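Local coordinates for protein orotidine 5'-phosphate decarboxylase (Lactobacillus acidophilus, PDB 3TFX) that probably catalyses the decarboxylation of orotidine 5'-monophosphate to uridine 5'-monophosphate, the last step of de novo UMP synthesis, acting as a homodimer, at residues Ser211-Gly216 with Glu230-Glu235; Thr71-Ala76 with Leu105-Pro110; Pro141-Val146 with Val168-Glu173; Val9-Asp14 with Asn20-Lys25; Gln96-Ala101 with Ala150-His155. All coordinates share one frame; numbering follows the deposited sequence.

Contact 1. Residues Ser211-Gly216 with Glu230-Glu235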
# COMPACT_ATOMS: atom_id res chain seq x y z
N SER A 211 2.16 15.21 17.81
CA SER A 211 3.62 15.18 17.67
C SER A 211 4.06 15.84 16.37
O SER A 211 5.19 16.31 16.27
CB SER A 211 4.14 13.74 17.68
OG SER A 211 3.58 13.00 18.74
N ALA A 212 3.17 15.84 15.38
CA ALA A 212 3.46 16.34 14.04
C ALA A 212 2.15 16.62 13.34
O ALA A 212 1.22 15.83 13.44
CB ALA A 212 4.26 15.32 13.23
N ILE A 213 2.07 17.72 12.60
CA ILE A 213 0.87 17.99 11.80
C ILE A 213 1.19 17.91 10.33
O ILE A 213 2.29 18.26 9.92
CB ILE A 213 0.22 19.38 12.11
CG1 ILE A 213 1.21 20.53 11.83
CG2 ILE A 213 -0.31 19.38 13.54
CD1 ILE A 213 0.68 21.94 12.10
N VAL A 214 0.23 17.44 9.54
CA VAL A 214 0.34 17.59 8.10
C VAL A 214 -0.64 18.62 7.51
O VAL A 214 -1.84 18.62 7.82
CB VAL A 214 0.52 16.22 7.31
CG1 VAL A 214 0.27 14.99 8.18
CG2 VAL A 214 -0.25 16.19 5.98
N VAL A 215 -0.10 19.54 6.72
CA VAL A 215 -0.87 20.66 6.18
C VAL A 215 -0.74 20.59 4.66
O VAL A 215 0.36 20.35 4.15
CB VAL A 215 -0.36 22.03 6.74
CG1 VAL A 215 -1.23 23.20 6.23
CG2 VAL A 215 -0.34 22.03 8.27
N GLY A 216 -1.87 20.76 3.97
CA GLY A 216 -1.92 20.77 2.50
C GLY A 216 -2.15 22.15 1.91
O GLY A 216 -1.30 23.04 2.03
N GLU A 230 6.16 28.89 7.45
CA GLU A 230 6.91 29.37 8.60
C GLU A 230 5.96 29.85 9.70
O GLU A 230 6.21 29.61 10.88
CB GLU A 230 7.87 30.51 8.19
CG GLU A 230 9.11 30.07 7.38
CD GLU A 230 9.92 28.96 8.05
OE1 GLU A 230 10.38 29.15 9.20
OE2 GLU A 230 10.09 27.89 7.42
N ALA A 231 4.87 30.52 9.31
CA ALA A 231 3.85 30.95 10.29
C ALA A 231 3.18 29.75 10.99
O ALA A 231 2.86 29.81 12.18
CB ALA A 231 2.80 31.81 9.62
N ILE A 232 2.97 28.67 10.25
CA ILE A 232 2.36 27.49 10.84
C ILE A 232 3.33 26.73 11.77
O ILE A 232 2.92 26.28 12.84
CB ILE A 232 1.72 26.58 9.78
CG1 ILE A 232 0.41 27.21 9.28
CG2 ILE A 232 1.46 25.19 10.36
CD1 ILE A 232 -0.11 26.62 7.97
N LYS A 233 4.59 26.63 11.36
CA LYS A 233 5.64 26.04 12.20
C LYS A 233 5.71 26.77 13.53
O LYS A 233 5.76 26.15 14.60
CB LYS A 233 7.02 26.15 11.53
CG LYS A 233 7.26 25.23 10.34
CD LYS A 233 8.73 25.22 10.00
CE LYS A 233 8.93 25.09 8.51
NZ LYS A 233 10.37 25.12 8.13
N LYS A 234 5.67 28.10 13.45
CA LYS A 234 5.73 28.97 14.60
C LYS A 234 4.53 28.74 15.51
O LYS A 234 4.71 28.52 16.69
CB LYS A 234 5.83 30.44 14.15
CG LYS A 234 6.50 31.33 15.15
CD LYS A 234 6.18 32.81 14.86
CE LYS A 234 6.43 33.68 16.07
NZ LYS A 234 5.55 34.87 16.04
N GLU A 235 3.32 28.76 14.95
CA GLU A 235 2.11 28.55 15.75
C GLU A 235 2.13 27.18 16.43
O GLU A 235 1.84 27.06 17.62
CB GLU A 235 0.85 28.71 14.89
CG GLU A 235 -0.47 28.32 15.58
CD GLU A 235 -1.71 28.71 14.77
OE1 GLU A 235 -1.58 29.46 13.77
OE2 GLU A 235 -2.83 28.28 15.14
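Ile-213 and Val-215, on the eighth strand of the TIM barrel, both turn toward helix 225-236 and share one partner there, Ile-232. The contact is thus the packing of the last barrel strand against the last helix outside it, and it is wholly apolar and buried. Ile-232 meets the strand residues with both branches. Its CG2, set anti to the backbone N, meets Ile-213 CD1 at 3.8 Å, and the two isoleucines slant across each other. Its other branch ends in CD1, which faces Val-215 CG1 at 4.0 Å in a tip-to-tip approach. The second valine methyl, CG2, also lies 4.2 Å from Ile-232 CG2, so the Ile-232 CG2 methyl touches both strand residues. With Ile-213 CG1 between the backbone N and the carbonyl carbon (chi1 60°) and chi2 extended, CD1 is the atom presented to the helix. Val-7 of the adjacent strand 7-10 and Pro-202 of helix 202-207 pack around the same isoleucines. Past Val-215 the strand runs into Gly-216, predicted to bind substrate, and the next helix starts there. On another side of helix 225-236, Lys-233 turns away from the strand; its NZ bonds Asp-31 O and forms a salt bridge with Glu-230 OE2 at 2.9 Å, approaching from the syn side and 22° out of the carboxylate plane.

Contact 2. Residues Thr71-Ala76 with Leu105-Pro110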
# COMPACT_ATOMS: atom_id res chain seq x y z
N THR A 71 6.95 -9.82 2.78
CA THR A 71 6.93 -8.88 1.65
C THR A 71 7.07 -7.44 2.17
O THR A 71 7.77 -6.62 1.58
CB THR A 71 5.66 -9.07 0.80
OG1 THR A 71 5.59 -10.43 0.36
CG2 THR A 71 5.67 -8.17 -0.42
N VAL A 72 6.42 -7.16 3.30
CA VAL A 72 6.49 -5.82 3.90
C VAL A 72 7.89 -5.58 4.45
O VAL A 72 8.41 -4.46 4.35
CB VAL A 72 5.39 -5.62 4.97
CG1 VAL A 72 5.48 -4.21 5.61
CG2 VAL A 72 4.01 -5.82 4.33
N TYR A 73 8.51 -6.61 4.99
CA TYR A 73 9.91 -6.50 5.40
C TYR A 73 10.74 -5.94 4.25
O TYR A 73 11.47 -4.97 4.41
CB TYR A 73 10.47 -7.86 5.84
CG TYR A 73 11.94 -7.85 6.18
CD1 TYR A 73 12.37 -7.67 7.50
CD2 TYR A 73 12.90 -8.04 5.19
CE1 TYR A 73 13.74 -7.65 7.81
CE2 TYR A 73 14.26 -8.03 5.49
CZ TYR A 73 14.67 -7.84 6.80
OH TYR A 73 16.02 -7.85 7.07
N ASN A 74 10.58 -6.53 3.07
CA ASN A 74 11.38 -6.16 1.92
C ASN A 74 10.96 -4.86 1.29
O ASN A 74 11.82 -4.11 0.83
CB ASN A 74 11.39 -7.30 0.90
CG ASN A 74 12.22 -8.49 1.37
OD1 ASN A 74 13.37 -8.33 1.82
ND2 ASN A 74 11.66 -9.68 1.25
N GLY A 75 9.66 -4.57 1.29
CA GLY A 75 9.15 -3.26 0.86
C GLY A 75 9.71 -2.15 1.74
O GLY A 75 10.23 -1.14 1.24
N ALA A 76 9.62 -2.35 3.05
CA ALA A 76 10.08 -1.35 4.02
C ALA A 76 11.58 -1.13 3.91
O ALA A 76 12.05 0.01 3.95
CB ALA A 76 9.69 -1.75 5.43
N LEU A 105 12.79 -1.68 7.90
CA LEU A 105 13.27 -0.30 8.01
C LEU A 105 14.71 -0.25 8.57
O LEU A 105 15.58 0.42 8.01
CB LEU A 105 12.31 0.53 8.89
CG LEU A 105 11.22 1.47 8.31
CD1 LEU A 105 10.85 1.23 6.85
CD2 LEU A 105 9.96 1.57 9.19
N ILE A 106 14.94 -0.97 9.66
CA ILE A 106 16.27 -1.07 10.29
C ILE A 106 17.33 -1.63 9.32
O ILE A 106 18.43 -1.07 9.20
CB ILE A 106 16.21 -1.91 11.60
CG1 ILE A 106 15.32 -1.19 12.64
CG2 ILE A 106 17.61 -2.18 12.16
CD1 ILE A 106 15.10 -1.94 13.95
N ALA A 107 16.99 -2.70 8.61
CA ALA A 107 17.91 -3.35 7.66
C ALA A 107 18.26 -2.47 6.47
O ALA A 107 19.37 -2.54 5.94
CB ALA A 107 17.30 -4.67 7.18
N GLY A 108 17.33 -1.62 6.05
CA GLY A 108 17.54 -0.79 4.87
C GLY A 108 18.15 0.58 5.12
O GLY A 108 18.50 1.28 4.18
N THR A 109 18.28 0.96 6.39
CA THR A 109 18.85 2.27 6.73
C THR A 109 20.37 2.27 6.56
O THR A 109 21.06 1.44 7.17
CB THR A 109 18.50 2.68 8.17
OG1 THR A 109 17.09 2.53 8.37
CG2 THR A 109 18.89 4.14 8.44
N PRO A 110 20.91 3.21 5.74
CA PRO A 110 22.36 3.38 5.62
C PRO A 110 22.98 3.73 6.96
O PRO A 110 22.36 4.45 7.75
CB PRO A 110 22.49 4.54 4.64
CG PRO A 110 21.23 4.53 3.87
CD PRO A 110 20.18 4.14 4.87
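Ala-76 and Leu-105 bring together helices 69-80 and 95-108, neighbours in the outer helical layer of the TIM barrel, with their CA atoms only 5.2 Å apart. The apolar contacts lie at two places. At the buried one, Leu-105 CD1 lies 3.5 Å from Ala-76 CB, a tightness left uncertain by the unusual torsions of the leucine, and the same methyl is 3.4 Å from Ala-76 O. The short side chain of Ala-76 is consistent with so close an approach of the backbones. Nearer the surface, Tyr-73 reaches across to the second helix with CG anti to its backbone N (chi1 175°). Its OH lies 3.4 Å from Ala-107 CB, which meets the ring obliquely, while Asp-103 packs on the same tyrosine. At the start of the first segment, Thr-71, predicted to bind substrate, and Asn-74 pack on Glu-39 of the second subunit.

The polar bonds gather where helix 95-108 ends. Leu-105 O accepts weak backbone bonds from Gly-108 N and Thr-109 N, and its shortest bond comes from a side chain: Thr-109 OG1 donates to Leu-105 O at 2.6 Å, with a C=O...donor angle of 141° and the donor 35° from the carbonyl plane.

Contact 3. Residues Pro141-Val146 with Val168-Glu173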
# COMPACT_ATOMS: atom_id res chain seq x y z
N PRO A 141 -17.16 -0.89 17.71
CA PRO A 141 -17.40 0.49 17.26
C PRO A 141 -16.08 1.23 17.00
O PRO A 141 -15.04 0.81 17.50
CB PRO A 141 -18.18 1.13 18.42
CG PRO A 141 -17.91 0.27 19.59
CD PRO A 141 -17.76 -1.13 19.03
N MSE A 142 -16.16 2.32 16.24
CA MSE A 142 -14.99 3.04 15.71
C MSE A 142 -13.89 3.34 16.74
O MSE A 142 -12.73 2.98 16.52
CB MSE A 142 -15.43 4.32 14.99
CG MSE A 142 -14.31 5.07 14.24
SE MSE A 142 -13.44 4.03 12.81
CE MSE A 142 -14.88 4.01 11.49
N ALA A 143 -14.27 3.98 17.85
CA ALA A 143 -13.31 4.47 18.85
C ALA A 143 -12.56 3.34 19.52
O ALA A 143 -11.36 3.48 19.82
CB ALA A 143 -14.00 5.34 19.90
N GLU A 144 -13.26 2.23 19.75
CA GLU A 144 -12.66 1.04 20.35
C GLU A 144 -11.71 0.34 19.38
O GLU A 144 -10.65 -0.14 19.79
CB GLU A 144 -13.75 0.06 20.82
CG GLU A 144 -14.45 0.47 22.13
CD GLU A 144 -15.45 -0.58 22.63
OE1 GLU A 144 -15.14 -1.80 22.58
OE2 GLU A 144 -16.55 -0.18 23.08
N GLN A 145 -12.10 0.29 18.11
CA GLN A 145 -11.30 -0.36 17.07
C GLN A 145 -10.01 0.42 16.82
O GLN A 145 -8.92 -0.15 16.70
CB GLN A 145 -12.11 -0.51 15.77
CG GLN A 145 -11.30 -0.93 14.53
CD GLN A 145 -10.90 -2.41 14.53
OE1 GLN A 145 -11.16 -3.16 15.49
NE2 GLN A 145 -10.28 -2.84 13.43
N VAL A 146 -10.14 1.74 16.78
CA VAL A 146 -9.01 2.64 16.59
C VAL A 146 -7.98 2.50 17.72
O VAL A 146 -6.79 2.34 17.45
CB VAL A 146 -9.46 4.11 16.42
CG1 VAL A 146 -8.27 5.08 16.57
CG2 VAL A 146 -10.10 4.29 15.05
N VAL A 168 -6.22 12.27 19.68
CA VAL A 168 -4.92 12.20 20.36
C VAL A 168 -5.08 11.87 21.84
O VAL A 168 -4.39 10.99 22.35
CB VAL A 168 -4.04 13.46 20.14
CG1 VAL A 168 -2.68 13.32 20.86
CG2 VAL A 168 -3.82 13.72 18.67
N LYS A 169 -6.04 12.53 22.51
CA LYS A 169 -6.18 12.41 23.96
C LYS A 169 -6.45 10.97 24.41
O LYS A 169 -5.77 10.48 25.30
CB LYS A 169 -7.20 13.40 24.55
CG LYS A 169 -6.98 14.87 24.10
CD LYS A 169 -7.02 15.87 25.26
CE LYS A 169 -6.98 17.30 24.73
NZ LYS A 169 -6.15 18.19 25.59
N LYS A 170 -7.43 10.31 23.80
CA LYS A 170 -7.70 8.89 24.11
C LYS A 170 -6.50 8.00 23.80
O LYS A 170 -6.14 7.15 24.61
CB LYS A 170 -8.92 8.35 23.36
CG LYS A 170 -10.26 8.95 23.75
CD LYS A 170 -11.36 8.57 22.73
CE LYS A 170 -11.09 9.12 21.30
NZ LYS A 170 -12.12 8.71 20.30
N LEU A 171 -5.89 8.18 22.63
CA LEU A 171 -4.74 7.37 22.26
C LEU A 171 -3.58 7.59 23.23
O LEU A 171 -3.02 6.63 23.75
CB LEU A 171 -4.32 7.60 20.80
CG LEU A 171 -5.39 7.31 19.72
CD1 LEU A 171 -4.78 7.31 18.33
CD2 LEU A 171 -6.12 6.01 19.96
N HIS A 172 -3.28 8.86 23.51
CA HIS A 172 -2.21 9.23 24.44
C HIS A 172 -2.46 8.66 25.85
O HIS A 172 -1.58 8.01 26.41
CB HIS A 172 -2.01 10.75 24.48
CG HIS A 172 -1.01 11.20 25.50
ND1 HIS A 172 -1.36 11.58 26.78
CD2 HIS A 172 0.33 11.34 25.43
CE1 HIS A 172 -0.28 11.92 27.45
NE2 HIS A 172 0.76 11.79 26.65
N GLU A 173 -3.67 8.87 26.38
CA GLU A 173 -4.12 8.30 27.66
C GLU A 173 -3.73 6.84 27.81
O GLU A 173 -3.33 6.40 28.88
CB GLU A 173 -5.65 8.38 27.79
CG GLU A 173 -6.22 9.59 28.53
CD GLU A 173 -6.22 9.44 30.06
OE1 GLU A 173 -7.02 10.14 30.72
OE2 GLU A 173 -5.43 8.65 30.61
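Ala-143 and Val-146 occupy the first turns of helix 142-155 and face Lys-170 and Leu-171 near the start of helix 168-175. Pro-141 takes the N-cap position of the first helix, where its O accepts Gln-145 N at 3.0 Å. The backbones stay well apart: the CA atoms of Ala-143 and Lys-170 are 8.9 Å from each other, and those of Val-146 and Leu-171 are 8.5 Å apart. Side chains must therefore bridge the gap, and they do so in two pairs. In the buried pair, Val-146 CG1 touches Leu-171 CD2 at 4.1 Å, the two side chains crossing at about a right angle. These are successive helices of the TIM barrel exterior, with strand 160-162 between them in the chain. Leu-171 continues inward onto Tyr-181 of strand 180-183 and also leans on Leu-147 and Ala-150 of the first helix. The second pair lies at the exposed surface, where Lys-170 reaches across to the first helix. A bend at chi3 (-63°) turns the end of its chain, bringing NZ to 3.9 Å from Ala-143 CB. On another side of helix 142-155, Gln-145 NE2 hydrogen-bonds Glu-123 OE2.

Contact 4. Residues Val9-Asp14 with Asn20-Lys25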
# COMPACT_ATOMS: atom_id res chain seq x y z
N VAL A 9 4.41 19.19 4.79
CA VAL A 9 3.58 19.71 3.71
C VAL A 9 3.05 18.58 2.80
O VAL A 9 3.83 17.87 2.17
CB VAL A 9 4.32 20.81 2.91
CG1 VAL A 9 3.40 21.46 1.89
CG2 VAL A 9 4.84 21.88 3.88
N ALA A 10 1.74 18.42 2.74
CA ALA A 10 1.14 17.39 1.90
C ALA A 10 1.11 17.83 0.45
O ALA A 10 0.45 18.81 0.09
CB ALA A 10 -0.26 17.05 2.38
N LEU A 11 1.84 17.10 -0.38
CA LEU A 11 1.92 17.39 -1.81
C LEU A 11 1.09 16.37 -2.57
O LEU A 11 1.43 15.19 -2.64
CB LEU A 11 3.38 17.35 -2.29
CG LEU A 11 4.38 18.23 -1.54
CD1 LEU A 11 5.75 18.12 -2.17
CD2 LEU A 11 3.93 19.70 -1.48
N ASP A 12 -0.03 16.85 -3.11
CA ASP A 12 -0.93 16.05 -3.91
C ASP A 12 -0.74 16.47 -5.37
O ASP A 12 -1.43 17.37 -5.85
CB ASP A 12 -2.38 16.27 -3.46
CG ASP A 12 -2.61 15.91 -1.97
OD1 ASP A 12 -1.89 15.03 -1.44
OD2 ASP A 12 -3.52 16.49 -1.34
N LEU A 13 0.22 15.84 -6.03
CA LEU A 13 0.54 16.11 -7.43
C LEU A 13 1.12 14.84 -8.05
O LEU A 13 1.59 13.96 -7.32
CB LEU A 13 1.54 17.27 -7.55
CG LEU A 13 2.54 17.43 -6.40
CD1 LEU A 13 3.68 16.43 -6.51
CD2 LEU A 13 3.07 18.86 -6.33
N ASP A 14 1.12 14.75 -9.38
CA ASP A 14 1.47 13.50 -10.07
C ASP A 14 2.68 13.58 -10.99
O ASP A 14 2.91 12.67 -11.79
CB ASP A 14 0.26 12.98 -10.86
CG ASP A 14 -0.14 13.88 -12.03
OD1 ASP A 14 -1.12 13.55 -12.70
OD2 ASP A 14 0.51 14.91 -12.30
N ASN A 20 8.78 20.19 -8.29
CA ASN A 20 9.91 21.10 -8.22
C ASN A 20 9.49 22.56 -8.08
O ASN A 20 10.17 23.34 -7.42
CB ASN A 20 10.84 20.86 -9.41
CG ASN A 20 11.50 19.49 -9.36
OD1 ASN A 20 11.46 18.81 -8.33
ND2 ASN A 20 12.11 19.08 -10.47
N LYS A 21 8.35 22.92 -8.67
CA LYS A 21 7.82 24.26 -8.53
C LYS A 21 7.30 24.59 -7.12
O LYS A 21 7.65 25.64 -6.56
CB LYS A 21 6.76 24.55 -9.60
CG LYS A 21 6.10 25.93 -9.46
CD LYS A 21 6.16 26.73 -10.75
CE LYS A 21 4.88 26.57 -11.58
NZ LYS A 21 4.78 27.64 -12.62
N ILE A 22 6.47 23.73 -6.53
CA ILE A 22 6.03 23.97 -5.15
C ILE A 22 7.20 23.97 -4.18
O ILE A 22 7.27 24.82 -3.30
CB ILE A 22 4.84 23.05 -4.66
CG1 ILE A 22 4.36 23.50 -3.28
CG2 ILE A 22 5.21 21.56 -4.63
CD1 ILE A 22 3.79 24.91 -3.26
N LEU A 23 8.13 23.03 -4.36
CA LEU A 23 9.32 22.93 -3.51
C LEU A 23 10.18 24.18 -3.54
O LEU A 23 10.69 24.62 -2.49
CB LEU A 23 10.15 21.71 -3.90
CG LEU A 23 10.07 20.39 -3.11
CD1 LEU A 23 8.69 20.12 -2.58
CD2 LEU A 23 10.55 19.24 -3.96
N SER A 24 10.35 24.77 -4.72
CA SER A 24 11.11 26.02 -4.86
C SER A 24 10.52 27.17 -4.03
O SER A 24 11.20 28.17 -3.76
CB SER A 24 11.20 26.43 -6.32
OG SER A 24 9.97 27.00 -6.75
N LYS A 25 9.27 27.02 -3.61
CA LYS A 25 8.60 28.06 -2.83
C LYS A 25 8.49 27.76 -1.34
O LYS A 25 7.84 28.52 -0.63
CB LYS A 25 7.20 28.29 -3.39
CG LYS A 25 7.17 28.80 -4.82
CD LYS A 25 5.73 28.92 -5.29
CE LYS A 25 5.65 29.16 -6.77
NZ LYS A 25 4.26 28.88 -7.23
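The shortest polar bond here, Ser-24 OG to Lys-21 O at 2.7 Å, lies in the C-terminal part of helix 16-24, next in sequence to Ile-22 and Leu-23, the residues that meet segment 9-14. The hydroxyl donates at a C=O...donor angle of 130°, tilted 24° from the carbonyl plane. The contact itself is apolar and buried. Ile-22 has CG1 anti to the backbone N, which leaves CG2 in the crowded position between N and the carbonyl carbon. That methyl touches two leucines, 3.9 Å from Leu-11 CD2 and 3.8 Å from Leu-13 CD2. This is the first beta-alpha-beta unit of the TIM barrel, in which helix 16-24 packs on Leu-11 and Leu-13, in the segment that continues strand 7-10. Leu-11 uses its other branch as well: CD1 meets Leu-23 CD1 at 3.6 Å, the two leucines at about a right angle. Val-34 of strand 33-36 touches both of them, and Thr-220 of helix 217-220 touches Leu-11 and Ile-22. In sequence, Asp-12, predicted to bind substrate, separates Leu-11 from Leu-13; the latter also rests on Leu-40 of helix 38-44.

Contact 5. Residues Gln96-Ala101 with Ala150-His155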
# COMPACT_ATOMS: atom_id res chain seq x y z
N GLN A 96 2.48 -9.13 13.42
CA GLN A 96 3.74 -9.60 12.84
C GLN A 96 4.20 -8.74 11.66
O GLN A 96 5.40 -8.48 11.48
CB GLN A 96 3.68 -11.08 12.45
CG GLN A 96 5.02 -11.59 11.88
CD GLN A 96 6.18 -11.48 12.87
OE1 GLN A 96 6.08 -11.94 14.01
NE2 GLN A 96 7.29 -10.86 12.44
N MSE A 97 3.24 -8.30 10.86
CA MSE A 97 3.53 -7.45 9.71
C MSE A 97 4.15 -6.12 10.14
O MSE A 97 5.08 -5.61 9.51
CB MSE A 97 2.27 -7.22 8.89
CG MSE A 97 2.55 -6.70 7.50
SE MSE A 97 1.17 -5.46 6.89
CE MSE A 97 1.52 -4.00 8.15
N ILE A 98 3.64 -5.57 11.24
CA ILE A 98 4.17 -4.31 11.76
C ILE A 98 5.62 -4.52 12.24
O ILE A 98 6.50 -3.73 11.91
CB ILE A 98 3.27 -3.71 12.87
CG1 ILE A 98 1.90 -3.34 12.31
CG2 ILE A 98 3.95 -2.49 13.54
CD1 ILE A 98 0.85 -3.00 13.40
N LYS A 99 5.85 -5.60 13.01
CA LYS A 99 7.21 -5.93 13.48
C LYS A 99 8.18 -6.12 12.31
O LYS A 99 9.32 -5.64 12.36
CB LYS A 99 7.23 -7.20 14.34
CG LYS A 99 6.45 -7.10 15.65
CD LYS A 99 6.31 -8.48 16.31
CE LYS A 99 5.45 -8.43 17.56
NZ LYS A 99 5.39 -9.81 18.19
N SER A 100 7.73 -6.81 11.26
CA SER A 100 8.57 -7.05 10.08
C SER A 100 8.88 -5.75 9.35
O SER A 100 9.99 -5.54 8.88
CB SER A 100 7.92 -8.08 9.14
OG SER A 100 7.91 -9.38 9.73
N ALA A 101 7.90 -4.87 9.29
CA ALA A 101 8.07 -3.56 8.66
C ALA A 101 9.19 -2.78 9.34
O ALA A 101 10.08 -2.24 8.67
CB ALA A 101 6.76 -2.78 8.69
N ALA A 150 -4.21 0.95 17.47
CA ALA A 150 -3.11 1.80 17.90
C ALA A 150 -2.24 1.12 18.98
O ALA A 150 -1.01 1.09 18.86
CB ALA A 150 -3.62 3.15 18.37
N LYS A 151 -2.87 0.58 20.02
CA LYS A 151 -2.16 -0.12 21.10
C LYS A 151 -1.31 -1.26 20.55
O LYS A 151 -0.12 -1.39 20.88
CB LYS A 151 -3.12 -0.64 22.16
CG LYS A 151 -3.66 0.41 23.12
CD LYS A 151 -4.65 -0.16 24.12
CE LYS A 151 -3.99 -1.11 25.12
NZ LYS A 151 -3.03 -0.41 26.04
N MSE A 152 -1.92 -2.08 19.69
CA MSE A 152 -1.23 -3.19 19.05
C MSE A 152 -0.03 -2.73 18.24
O MSE A 152 1.02 -3.38 18.27
CB MSE A 152 -2.19 -4.00 18.17
CG MSE A 152 -1.55 -5.29 17.62
SE MSE A 152 -2.58 -6.08 16.16
CE MSE A 152 -2.37 -4.65 14.84
N ALA A 153 -0.19 -1.63 17.50
CA ALA A 153 0.92 -1.06 16.73
C ALA A 153 2.08 -0.67 17.64
O ALA A 153 3.23 -1.01 17.34
CB ALA A 153 0.44 0.17 15.93
N LYS A 154 1.78 0.04 18.73
CA LYS A 154 2.79 0.35 19.76
C LYS A 154 3.49 -0.92 20.26
O LYS A 154 4.71 -0.95 20.31
CB LYS A 154 2.17 1.13 20.93
CG LYS A 154 2.99 1.20 22.23
CD LYS A 154 4.22 2.08 22.10
CE LYS A 154 4.97 2.24 23.41
NZ LYS A 154 6.22 3.05 23.20
N HIS A 155 2.73 -1.96 20.59
CA HIS A 155 3.34 -3.21 21.07
C HIS A 155 4.03 -4.03 19.98
O HIS A 155 4.67 -5.02 20.28
CB HIS A 155 2.34 -4.08 21.82
CG HIS A 155 1.80 -3.42 23.05
ND1 HIS A 155 2.60 -2.73 23.94
CD2 HIS A 155 0.54 -3.35 23.55
CE1 HIS A 155 1.85 -2.24 24.92
NE2 HIS A 155 0.60 -2.62 24.71
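A helix-on-helix contact, partly buried and centred on Ile-98 against Met-152 and Ala-153, joins helix 95-108 to helix 142-155 on the outside of the barrel. The two helical segments run in broadly the same direction, with a signed crossing angle of -43° and axes 9.4 Å apart. The backbones come nearest at Ile-98 and Ala-153, whose CA atoms are 6.8 Å apart, a spacing consistent with the small alanine. Ile-98 reaches over that alanine: its CD1 lies 3.9 Å from Ala-153 CA and touches the CB as well. The same methyl meets Met-152 CE, also at 3.9 Å. The chain of Met-152, a selenomethionine, leaves anti to the backbone N and bends at chi3 (65°), which swings CE toward the isoleucine. In the TIM barrel these helices precede and follow strand 117-121 in the chain, and they lie against it: Leu-118 packs under Ile-98 and Ala-120 under Ala-153. Ala-158, in the loop after helix 142-155, touches both Ile-98 and Ala-153. Met-152 also packs on Glu-135 of the second subunit, which places this end of the contact beside the dimer interface. Lys-99 CE comes within 4.4 Å of His-155 O. On the first helix, away from the partner, Gln-96 NE2 donates to Ser-100 OG at 3.1 Å; the bond is nearly straight (163°) and the hydroxyl lies in the amide plane.

All five contacts lie in one eight-stranded TIM barrel. Contacts 4 and 1, first and last in the sequence, join strands to helices. They meet at the first and last strands, which close the barrel, and touch through Val-215 O and Ala-10 N at 2.8 Å, a probable hydrogen bond. Contacts 2, 5 and 3 tie the outer helices together: contacts 2 and 5 share helix 95-108, contacts 5 and 3 share helix 142-155, and in both pairs the segments alternate along the chain. The shared helices thus link these three in a row through one side of the helical layer. The centres of contacts 3 and 4 are about 32 Å apart, on opposite sides of the chain's centre.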